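Local coordinates for bucandin (Bungarus candidus, PDB 1F94), which probably acts as a presynaptic three-finger neurotoxin that enhances acetylcholine release, an activity not yet backed by experiment, at residues F23-L28 with E34-C39; C3-V8 with L13-S18; C43-T48 with Y52-T57. All coordinates share one frame; numbering follows the deposited sequence. Where two conformers were deposited one is given.

Overall arrangement
Each of the three contacts closes one hairpin, and they follow one another along the chain without nesting or crossing. Nearest the N terminus, contact 2 pairs 3-8 with 13-18 in the two-stranded sheet of the first finger. Contact 1 then joins 23-28 to 34-39, and contact 3 folds 43-48 back on 52-57. These last two belong to one sheet, in which strand 51-56 is the neighbour of strand 23-29. Disulfides Cys3-Cys24 and Cys17-Cys39 tie contact 2 to contact 1. Contacts 2 and 3 lie on opposite sides of the chain's centre, their own centres about 17 Å apart, with the middle hairpin linking them.

Contact 1: residues F23-L28 with E34-C39; sequences FCYKWL and ERWLGC
Tyr25 and Gly38 face each other as a hydrogen-bonded antiparallel pair: Tyr25 N gives a 2.9 Å bond to Gly38 O, while the return bond from Gly38 N to Tyr25 O is long and weak. Tyr25 O also accepts from the side-chain amide of Asn62. One pair along, Trp27 and Trp36 exchange two firmer bonds, the shorter from Trp36 N to Trp27 O at 2.8 Å. Glycine suits its place because the Tyr25 ring lies over it: with CG set between backbone N and carbonyl carbon (chi1 59°), the phenol folds back across the partner strand, making a CH-pi contact with Gly38 CA. Tyr25 OH and Trp36 NE1, 3.1 Å apart, are too poorly angled to bond; water serves the hydroxyl instead. One water lies 2.8 Å from Tyr25 OH and donates to Cys39 O; a second, donating firmly to Leu37 O, reaches the hydroxyl only weakly. Trp36 takes the edge of Tyr25 on its face and presents its own edge to Trp27, completing this protein's aromatic cluster. On the other face, which carries Lys26 and Leu37, Lys26 NZ forms a salt bridge with the C-terminal carboxylate of Thr63. The antiparallel hairpin, tied at its base by the disulfides of Cys24 and Cys39, is the central finger of the three-finger toxin fold.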
loop_
_atom_site.group_PDB
_atom_site.type_symbol
_atom_site.label_atom_id
_atom_site.label_comp_id
_atom_site.label_asym_id
_atom_site.label_seq_id
_atom_site.Cartn_x
_atom_site.Cartn_y
_atom_site.Cartn_z
ATOM N N PHE A 23 2.400 6.049 6.689
ATOM C CA PHE A 23 1.458 5.050 6.255
ATOM C C PHE A 23 2.068 4.035 5.298
ATOM O O PHE A 23 2.912 4.355 4.470
ATOM C CB PHE A 23 0.307 5.669 5.471
ATOM C CG PHE A 23 -0.516 6.684 6.275
ATOM C CD1 PHE A 23 -1.495 6.232 7.130
ATOM C CD2 PHE A 23 -0.266 8.030 6.162
ATOM C CE1 PHE A 23 -2.191 7.144 7.873
ATOM C CE2 PHE A 23 -0.994 8.934 6.882
ATOM C CZ PHE A 23 -1.981 8.472 7.720
ATOM N N CYS A 24 1.561 2.803 5.398
ATOM C CA CYS A 24 1.602 1.858 4.309
ATOM C C CYS A 24 0.211 1.863 3.701
ATOM O O CYS A 24 -0.814 1.882 4.407
ATOM C CB CYS A 24 1.894 0.449 4.768
ATOM S SG CYS A 24 3.434 0.161 5.660
ATOM N N TYR A 25 0.145 1.816 2.377
ATOM C CA TYR A 25 -1.095 1.766 1.628
ATOM C C TYR A 25 -1.213 0.388 0.961
ATOM O O TYR A 25 -0.222 -0.257 0.600
ATOM C CB TYR A 25 -1.311 2.905 0.634
ATOM C CG TYR A 25 -0.250 3.032 -0.416
ATOM C CD1 TYR A 25 -0.396 2.390 -1.654
ATOM C CD2 TYR A 25 0.894 3.775 -0.221
ATOM C CE1 TYR A 25 0.592 2.518 -2.629
ATOM C CE2 TYR A 25 1.854 3.916 -1.163
ATOM C CZ TYR A 25 1.693 3.269 -2.390
ATOM O OH TYR A 25 2.682 3.388 -3.353
ATOM N N LYS A 26 -2.446 0.016 0.713
ATOM C CA LYS A 26 -2.828 -1.194 -0.046
ATOM C C LYS A 26 -4.014 -0.767 -0.894
ATOM O O LYS A 26 -5.159 -0.768 -0.450
ATOM C CB LYS A 26 -3.249 -2.304 0.901
ATOM C CG LYS A 26 -3.600 -3.576 0.166
ATOM C CD LYS A 26 -3.984 -4.740 1.009
ATOM C CE LYS A 26 -5.207 -4.651 1.864
ATOM N NZ LYS A 26 -5.350 -5.982 2.617
ATOM N N TRP A 27 -3.694 -0.454 -2.145
ATOM C CA TRP A 27 -4.611 0.092 -3.130
ATOM C C TRP A 27 -4.896 -1.034 -4.128
ATOM O O TRP A 27 -3.972 -1.557 -4.762
ATOM C CB TRP A 27 -4.099 1.355 -3.760
ATOM C CG TRP A 27 -4.810 2.150 -4.787
ATOM C CD1 TRP A 27 -5.295 1.722 -6.012
ATOM C CD2 TRP A 27 -5.118 3.561 -4.730
ATOM N NE1 TRP A 27 -5.890 2.777 -6.701
ATOM C CE2 TRP A 27 -5.793 3.924 -5.936
ATOM C CE3 TRP A 27 -4.933 4.604 -3.853
ATOM C CZ2 TRP A 27 -6.243 5.216 -6.200
ATOM C CZ3 TRP A 27 -5.376 5.878 -4.129
ATOM C CH2 TRP A 27 -6.033 6.238 -5.331
ATOM N N LEU A 28 -6.124 -1.384 -4.293
ATOM C CA LEU A 28 -6.549 -2.475 -5.124
ATOM C C LEU A 28 -7.503 -1.946 -6.186
ATOM O O LEU A 28 -8.458 -1.259 -5.877
ATOM C CB LEU A 28 -7.267 -3.554 -4.308
ATOM C CG LEU A 28 -6.456 -4.018 -3.090
ATOM C CD1 LEU A 28 -7.293 -4.979 -2.217
ATOM C CD2 LEU A 28 -5.151 -4.657 -3.461
ATOM N N GLU A 34 -5.230 -5.249 -10.119
ATOM C CA GLU A 34 -3.917 -4.678 -9.850
ATOM C C GLU A 34 -3.782 -4.288 -8.380
ATOM O O GLU A 34 -4.682 -3.706 -7.806
ATOM C CB GLU A 34 -3.701 -3.425 -10.722
ATOM C CG GLU A 34 -2.381 -2.762 -10.451
ATOM C CD GLU A 34 -2.180 -1.470 -11.243
ATOM O OE1 GLU A 34 -3.111 -1.037 -11.944
ATOM O OE2 GLU A 34 -1.078 -0.896 -11.191
ATOM N N ARG A 35 -2.616 -4.601 -7.806
ATOM C CA ARG A 35 -2.242 -4.268 -6.427
ATOM C C ARG A 35 -1.181 -3.203 -6.418
ATOM O O ARG A 35 -0.174 -3.339 -7.086
ATOM C CB ARG A 35 -1.734 -5.537 -5.737
ATOM C CG ARG A 35 -2.766 -6.648 -5.710
ATOM C CD ARG A 35 -2.185 -7.881 -5.069
ATOM N NE ARG A 35 -1.282 -8.520 -5.966
ATOM C CZ ARG A 35 -0.407 -9.504 -5.699
ATOM N NH1 ARG A 35 -0.346 -9.986 -4.455
ATOM N NH2 ARG A 35 0.351 -9.930 -6.717
ATOM N N TRP A 36 -1.411 -2.122 -5.678
ATOM C CA TRP A 36 -0.472 -1.025 -5.567
ATOM C C TRP A 36 -0.221 -0.782 -4.093
ATOM O O TRP A 36 -1.104 -0.346 -3.371
ATOM C CB TRP A 36 -1.011 0.237 -6.240
ATOM C CG TRP A 36 -0.030 1.357 -6.197
ATOM C CD1 TRP A 36 1.320 1.329 -6.254
ATOM C CD2 TRP A 36 -0.374 2.767 -6.096
ATOM N NE1 TRP A 36 1.860 2.588 -6.183
ATOM C CE2 TRP A 36 0.819 3.483 -6.084
ATOM C CE3 TRP A 36 -1.597 3.440 -5.994
ATOM C CZ2 TRP A 36 0.835 4.880 -5.980
ATOM C CZ3 TRP A 36 -1.565 4.817 -5.887
ATOM C CH2 TRP A 36 -0.370 5.525 -5.881
ATOM N N LEU A 37 1.008 -1.094 -3.642
ATOM C CA LEU A 37 1.389 -1.092 -2.234
ATOM C C LEU A 37 2.620 -0.224 -2.036
ATOM O O LEU A 37 3.535 -0.195 -2.900
ATOM C CB LEU A 37 1.684 -2.537 -1.755
ATOM C CG LEU A 37 0.468 -3.351 -1.357
ATOM C CD1 LEU A 37 -0.562 -3.587 -2.431
ATOM C CD2 LEU A 37 0.975 -4.694 -0.784
ATOM N N GLY A 38 2.759 0.426 -0.888
ATOM C CA GLY A 38 3.971 1.144 -0.594
ATOM C C GLY A 38 3.801 1.993 0.665
ATOM O O GLY A 38 2.892 1.800 1.432
ATOM N N CYS A 39 4.779 2.884 0.851
ATOM C CA CYS A 39 4.813 3.873 1.932
ATOM C C CYS A 39 4.226 5.182 1.418
ATOM O O CYS A 39 4.426 5.549 0.229
ATOM C CB CYS A 39 6.223 4.215 2.361
ATOM S SG CYS A 39 7.295 2.887 2.919
HETATM O O HOH W 1 5.472 1.511 -4.043
HETATM O O HOH W 2 4.863 4.804 -2.420
#

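Contact 2: residues C3-V8 with L13-S18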
loop_
_atom_site.group_PDB
_atom_site.type_symbol
_atom_site.label_atom_id
_atom_site.label_comp_id
_atom_site.label_asym_id
_atom_site.label_seq_id
_atom_site.Cartn_x
_atom_site.Cartn_y
_atom_site.Cartn_z
ATOM N N CYS A 3 7.319 -0.892 4.388
ATOM C CA CYS A 3 6.079 -1.385 3.879
ATOM C C CYS A 3 6.361 -2.373 2.749
ATOM O O CYS A 3 7.447 -2.397 2.188
ATOM C CB CYS A 3 5.221 -0.237 3.274
ATOM S SG CYS A 3 4.799 1.049 4.462
ATOM N N TYR A 4 5.359 -3.175 2.424
ATOM C CA TYR A 4 5.427 -3.992 1.211
ATOM C C TYR A 4 5.188 -3.140 -0.009
ATOM O O TYR A 4 4.504 -2.103 0.015
ATOM C CB TYR A 4 4.427 -5.161 1.263
ATOM C CG TYR A 4 4.785 -6.172 2.292
ATOM C CD1 TYR A 4 4.023 -6.392 3.449
ATOM C CD2 TYR A 4 5.948 -6.963 2.137
ATOM C CE1 TYR A 4 4.403 -7.348 4.364
ATOM C CE2 TYR A 4 6.335 -7.910 3.026
ATOM C CZ TYR A 4 5.550 -8.103 4.177
ATOM O OH TYR A 4 5.910 -9.031 5.095
ATOM N N ARG A 5 5.745 -3.608 -1.135
ATOM C CA ARG A 5 5.503 -3.059 -2.445
ATOM C C ARG A 5 5.471 -4.222 -3.446
ATOM O O ARG A 5 5.927 -5.337 -3.143
ATOM C CB ARG A 5 6.445 -1.951 -2.865
ATOM C CG ARG A 5 7.820 -2.383 -3.193
ATOM C CD ARG A 5 8.729 -1.292 -3.740
ATOM N NE ARG A 5 9.928 -1.905 -4.310
ATOM C CZ ARG A 5 10.063 -2.390 -5.557
ATOM N NH1 ARG A 5 9.114 -2.355 -6.481
ATOM N NH2 ARG A 5 11.238 -2.910 -5.866
ATOM N N CYS A 6 4.963 -3.934 -4.630
ATOM C CA CYS A 6 4.794 -4.932 -5.661
ATOM C C CYS A 6 5.728 -4.714 -6.859
ATOM O O CYS A 6 5.971 -3.619 -7.319
ATOM C CB CYS A 6 3.336 -4.939 -6.169
ATOM S SG CYS A 6 2.084 -5.161 -4.894
ATOM N N GLY A 7 6.181 -5.838 -7.387
ATOM C CA GLY A 7 6.920 -5.874 -8.637
ATOM C C GLY A 7 6.505 -7.127 -9.400
ATOM O O GLY A 7 5.587 -7.845 -9.036
ATOM N N VAL A 8 7.230 -7.430 -10.462
ATOM C CA VAL A 8 6.919 -8.629 -11.285
ATOM C C VAL A 8 6.927 -9.871 -10.479
ATOM O O VAL A 8 6.239 -10.818 -10.810
ATOM C CB VAL A 8 7.923 -8.707 -12.492
ATOM C CG1 VAL A 8 9.298 -9.058 -12.048
ATOM C CG2 VAL A 8 7.345 -9.669 -13.479
ATOM N N LEU A 13 7.922 -7.573 -1.707
ATOM C CA LEU A 13 9.080 -6.730 -1.679
ATOM C C LEU A 13 8.976 -5.739 -0.516
ATOM O O LEU A 13 7.868 -5.294 -0.236
ATOM C CB LEU A 13 9.219 -5.961 -3.003
ATOM C CG LEU A 13 9.188 -6.819 -4.243
ATOM C CD1 LEU A 13 9.308 -5.960 -5.488
ATOM C CD2 LEU A 13 10.282 -7.874 -4.253
ATOM N N LYS A 14 10.081 -5.368 0.073
ATOM C CA LYS A 14 10.107 -4.441 1.188
ATOM C C LYS A 14 10.723 -3.132 0.764
ATOM O O LYS A 14 11.695 -3.092 0.028
ATOM C CB LYS A 14 10.925 -5.010 2.354
ATOM C CG LYS A 14 10.348 -6.338 2.884
ATOM C CD LYS A 14 11.286 -6.897 3.982
ATOM C CE LYS A 14 11.101 -8.359 4.214
ATOM N NZ LYS A 14 11.830 -9.338 3.345
ATOM N N ILE A 15 10.125 -2.006 1.227
ATOM C CA ILE A 15 10.656 -0.681 0.944
ATOM C C ILE A 15 10.691 0.154 2.214
ATOM O O ILE A 15 9.697 0.163 2.971
ATOM C CB ILE A 15 9.862 -0.008 -0.182
ATOM C CG1 ILE A 15 10.487 1.303 -0.589
ATOM C CG2 ILE A 15 8.403 0.154 0.149
ATOM C CD1 ILE A 15 10.199 1.714 -2.009
ATOM N N THR A 16 11.757 0.842 2.447
ATOM C CA THR A 16 11.912 1.695 3.609
ATOM C C THR A 16 11.121 2.958 3.400
ATOM O O THR A 16 11.207 3.615 2.342
ATOM C CB THR A 16 13.377 2.046 3.841
ATOM O OG1 THR A 16 14.070 0.822 4.114
ATOM C CG2 THR A 16 13.554 2.935 5.062
ATOM N N CYS A 17 10.375 3.363 4.416
ATOM C CA CYS A 17 9.631 4.591 4.462
ATOM C C CYS A 17 10.472 5.696 5.104
ATOM O O CYS A 17 11.245 5.484 6.029
ATOM C CB CYS A 17 8.376 4.418 5.343
ATOM S SG CYS A 17 7.299 3.033 4.973
ATOM N N SER A 18 10.282 6.893 4.568
ATOM C CA SER A 18 10.867 8.039 5.293
ATOM C C SER A 18 10.116 8.250 6.602
ATOM O O SER A 18 8.993 7.794 6.796
ATOM C CB SER A 18 10.750 9.292 4.481
ATOM O OG SER A 18 9.414 9.617 4.292
HETATM O O HOH W 3 12.115 -2.365 -2.510
#
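Arg5 meets Leu13 and Ile15 on one face of the hairpin, its aliphatic stem and its flat end each finding an apolar partner. Leu13 CD1 lies over one face of the guanidinium, 3.6 Å from Arg5 CZ and displaced toward the rim of the group. Closer to the backbone, Arg5 CD packs against Ile15 CD1 at 3.8 Å, the two side chains crossing at about a right angle. Arginine fits here because three methylenes can cover branched aliphatic neighbours while the polar end reaches water: a water in the guanidinium plane accepts from Arg5 NE at 2.9 Å and donates to Lys14 O.

What sets this cluster in place is first the torsion of Arg5, whose CG stands between the backbone N and the carbonyl carbon (chi1 72°); from there the chain runs extended to NE, across the neighbouring strand. Behind it is the ladder. Cys3 and Ile15 exchange two good bonds, Ile15 N reaching Cys3 O at 2.9 Å. Arg5 N bonds Leu13 O at the same length but from a tilted position, and the return bond from Leu13 N to Arg5 O is weak. Leu13 O also receives Tyr4 CA in a 3.1 Å CA-H...O contact.

Further out, Cys3 SG and Cys17 SG approach to 3.2 Å without being bonded to each other; their disulfides go to Cys24 and Cys39, while Cys6 pairs with Cys11. On the other face, Tyr4 packs on Leu37 of the middle hairpin, and Asn62 accepts a hydrogen bond from Tyr4 N. A short hairpin whose base is fastened by disulfides to a cysteine-rich core is the first finger of the three-finger toxin fold.

Contact 3: residues C43-T48 with Y52-T57; sequences CTEIDT and YNKCCT
Cys43 holds its SG anti to the backbone N (chi1 -171°), whereas Cys55 turns its own beside the N (chi1 -56°), and the two sulfurs meet in a disulfide with a chi3 of -91°, close to the unstrained right angle. Asn53 reaches toward the irregular start of the partner segment. There Asn53 ND2 donates a 2.9 Å hydrogen bond to Thr44 O; the acceptor lies in the amide plane, but the donor stands above the plane of the carbonyl. The short, bifunctional amide suits a buried site where strand pairing has not yet begun.

Glu45 supplies a side-chain acceptor where the strands are not paired: its OE2 takes Cys55 N at 2.8 Å through the anti lone pair, in a nearly straight bond. A water donates to Cys55 O, but its link to Glu45 and Lys54 is doubtful. Glu45 OE2 and Lys54 NZ lie 4.3 Å apart, beyond a salt bridge, though the nearby opposite charges may stabilise each other.

Regular pairing comes with Ile46 and Asn53, whose backbones exchange two bonds, the shorter from Asn53 N to Ile46 O at 2.9 Å. Asp47 OD2 makes a salt bridge with Lys30. Strand 46-47 forms one margin of the four-stranded sheet, while strand 51-56 lies between it and strand 23-29, where Trp27 packs against both Ile46 and Asn53.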
loop_
_atom_site.group_PDB
_atom_site.type_symbol
_atom_site.label_atom_id
_atom_site.label_comp_id
_atom_site.label_asym_id
_atom_site.label_seq_id
_atom_site.Cartn_x
_atom_site.Cartn_y
_atom_site.Cartn_z
ATOM N N CYS A 43 -2.615 9.268 3.139
ATOM C CA CYS A 43 -3.340 8.036 2.751
ATOM C C CYS A 43 -4.807 8.232 3.139
ATOM O O CYS A 43 -5.121 8.591 4.252
ATOM C CB CYS A 43 -2.737 6.833 3.457
ATOM S SG CYS A 43 -3.312 5.187 2.918
ATOM N N THR A 44 -5.682 8.091 2.189
ATOM C CA THR A 44 -7.123 8.226 2.340
ATOM C C THR A 44 -7.776 6.877 2.050
ATOM O O THR A 44 -7.457 6.274 1.006
ATOM C CB THR A 44 -7.673 9.290 1.349
ATOM O OG1 THR A 44 -7.001 10.494 1.607
ATOM C CG2 THR A 44 -9.166 9.478 1.552
ATOM N N GLU A 45 -8.617 6.367 2.888
ATOM C CA GLU A 45 -9.308 5.143 2.578
ATOM C C GLU A 45 -10.313 5.409 1.474
ATOM O O GLU A 45 -10.909 6.504 1.430
ATOM C CB GLU A 45 -9.912 4.584 3.853
ATOM C CG GLU A 45 -8.613 4.192 4.605
ATOM C CD GLU A 45 -8.818 3.062 5.535
ATOM O OE1 GLU A 45 -9.957 2.931 6.074
ATOM O OE2 GLU A 45 -7.837 2.377 5.860
ATOM N N ILE A 46 -10.416 4.423 0.594
ATOM C CA ILE A 46 -11.290 4.518 -0.586
ATOM C C ILE A 46 -12.053 3.217 -0.746
ATOM O O ILE A 46 -11.497 2.107 -0.536
ATOM C CB ILE A 46 -10.469 4.808 -1.893
ATOM C CG1 ILE A 46 -9.585 6.016 -1.752
ATOM C CG2 ILE A 46 -11.370 4.881 -3.103
ATOM C CD1 ILE A 46 -8.535 6.168 -2.847
ATOM N N ASP A 47 -13.335 3.307 -1.097
ATOM C CA ASP A 47 -14.125 2.116 -1.403
ATOM C C ASP A 47 -15.143 2.524 -2.449
ATOM O O ASP A 47 -16.336 2.696 -2.181
ATOM C CB ASP A 47 -14.762 1.561 -0.155
ATOM C CG ASP A 47 -15.368 0.174 -0.279
ATOM O OD1 ASP A 47 -16.173 -0.210 0.575
ATOM O OD2 ASP A 47 -15.057 -0.625 -1.225
ATOM N N THR A 48 -14.769 2.579 -3.706
ATOM C CA THR A 48 -15.592 2.989 -4.823
ATOM C C THR A 48 -15.849 1.848 -5.782
ATOM O O THR A 48 -15.383 0.738 -5.562
ATOM C CB THR A 48 -14.975 4.204 -5.552
ATOM O OG1 THR A 48 -13.740 3.745 -6.034
ATOM C CG2 THR A 48 -14.733 5.395 -4.667
ATOM N N TYR A 52 -10.353 0.098 -4.053
ATOM C CA TYR A 52 -10.314 -0.123 -2.600
ATOM C C TYR A 52 -8.934 0.346 -2.142
ATOM O O TYR A 52 -7.928 -0.119 -2.675
ATOM C CB TYR A 52 -10.487 -1.596 -2.284
ATOM C CG TYR A 52 -10.314 -1.919 -0.836
ATOM C CD1 TYR A 52 -11.371 -1.851 0.003
ATOM C CD2 TYR A 52 -9.070 -2.290 -0.325
ATOM C CE1 TYR A 52 -11.200 -2.158 1.363
ATOM C CE2 TYR A 52 -8.891 -2.551 1.006
ATOM C CZ TYR A 52 -9.975 -2.468 1.843
ATOM O OH TYR A 52 -9.745 -2.784 3.155
ATOM N N ASN A 53 -8.863 1.172 -1.119
ATOM C CA ASN A 53 -7.555 1.496 -0.560
ATOM C C ASN A 53 -7.698 1.480 0.959
ATOM O O ASN A 53 -8.578 2.139 1.507
ATOM C CB ASN A 53 -7.048 2.862 -1.011
ATOM C CG ASN A 53 -5.648 3.160 -0.505
ATOM O OD1 ASN A 53 -4.714 2.403 -0.734
ATOM N ND2 ASN A 53 -5.539 4.260 0.206
ATOM N N LYS A 54 -6.734 0.835 1.582
ATOM C CA LYS A 54 -6.619 0.717 3.036
ATOM C C LYS A 54 -5.302 1.312 3.471
ATOM O O LYS A 54 -4.274 1.130 2.793
ATOM C CB LYS A 54 -6.733 -0.731 3.457
ATOM C CG LYS A 54 -6.650 -0.997 4.919
ATOM C CD LYS A 54 -6.869 -2.350 5.513
ATOM C CE LYS A 54 -6.639 -2.314 7.005
ATOM N NZ LYS A 54 -7.592 -1.461 7.794
ATOM N N CYS A 55 -5.321 1.953 4.617
ATOM C CA CYS A 55 -4.180 2.616 5.214
ATOM C C CYS A 55 -3.816 2.012 6.565
ATOM O O CYS A 55 -4.701 1.699 7.346
ATOM C CB CYS A 55 -4.539 4.140 5.433
ATOM S SG CYS A 55 -5.061 4.963 3.919
ATOM N N CYS A 56 -2.532 1.883 6.855
ATOM C CA CYS A 56 -2.113 1.366 8.169
ATOM C C CYS A 56 -0.810 1.985 8.523
ATOM O O CYS A 56 -0.089 2.530 7.649
ATOM C CB CYS A 56 -2.099 -0.162 8.193
ATOM S SG CYS A 56 -1.032 -0.951 6.969
ATOM N N THR A 57 -0.396 1.985 9.800
ATOM C CA THR A 57 0.736 2.775 10.276
ATOM C C THR A 57 1.810 1.996 11.017
ATOM O O THR A 57 2.603 2.601 11.749
ATOM C CB THR A 57 0.258 3.952 11.159
ATOM O OG1 THR A 57 -0.440 3.451 12.298
ATOM C CG2 THR A 57 -0.656 4.870 10.402
HETATM O O HOH W 4 -7.269 1.346 7.976
#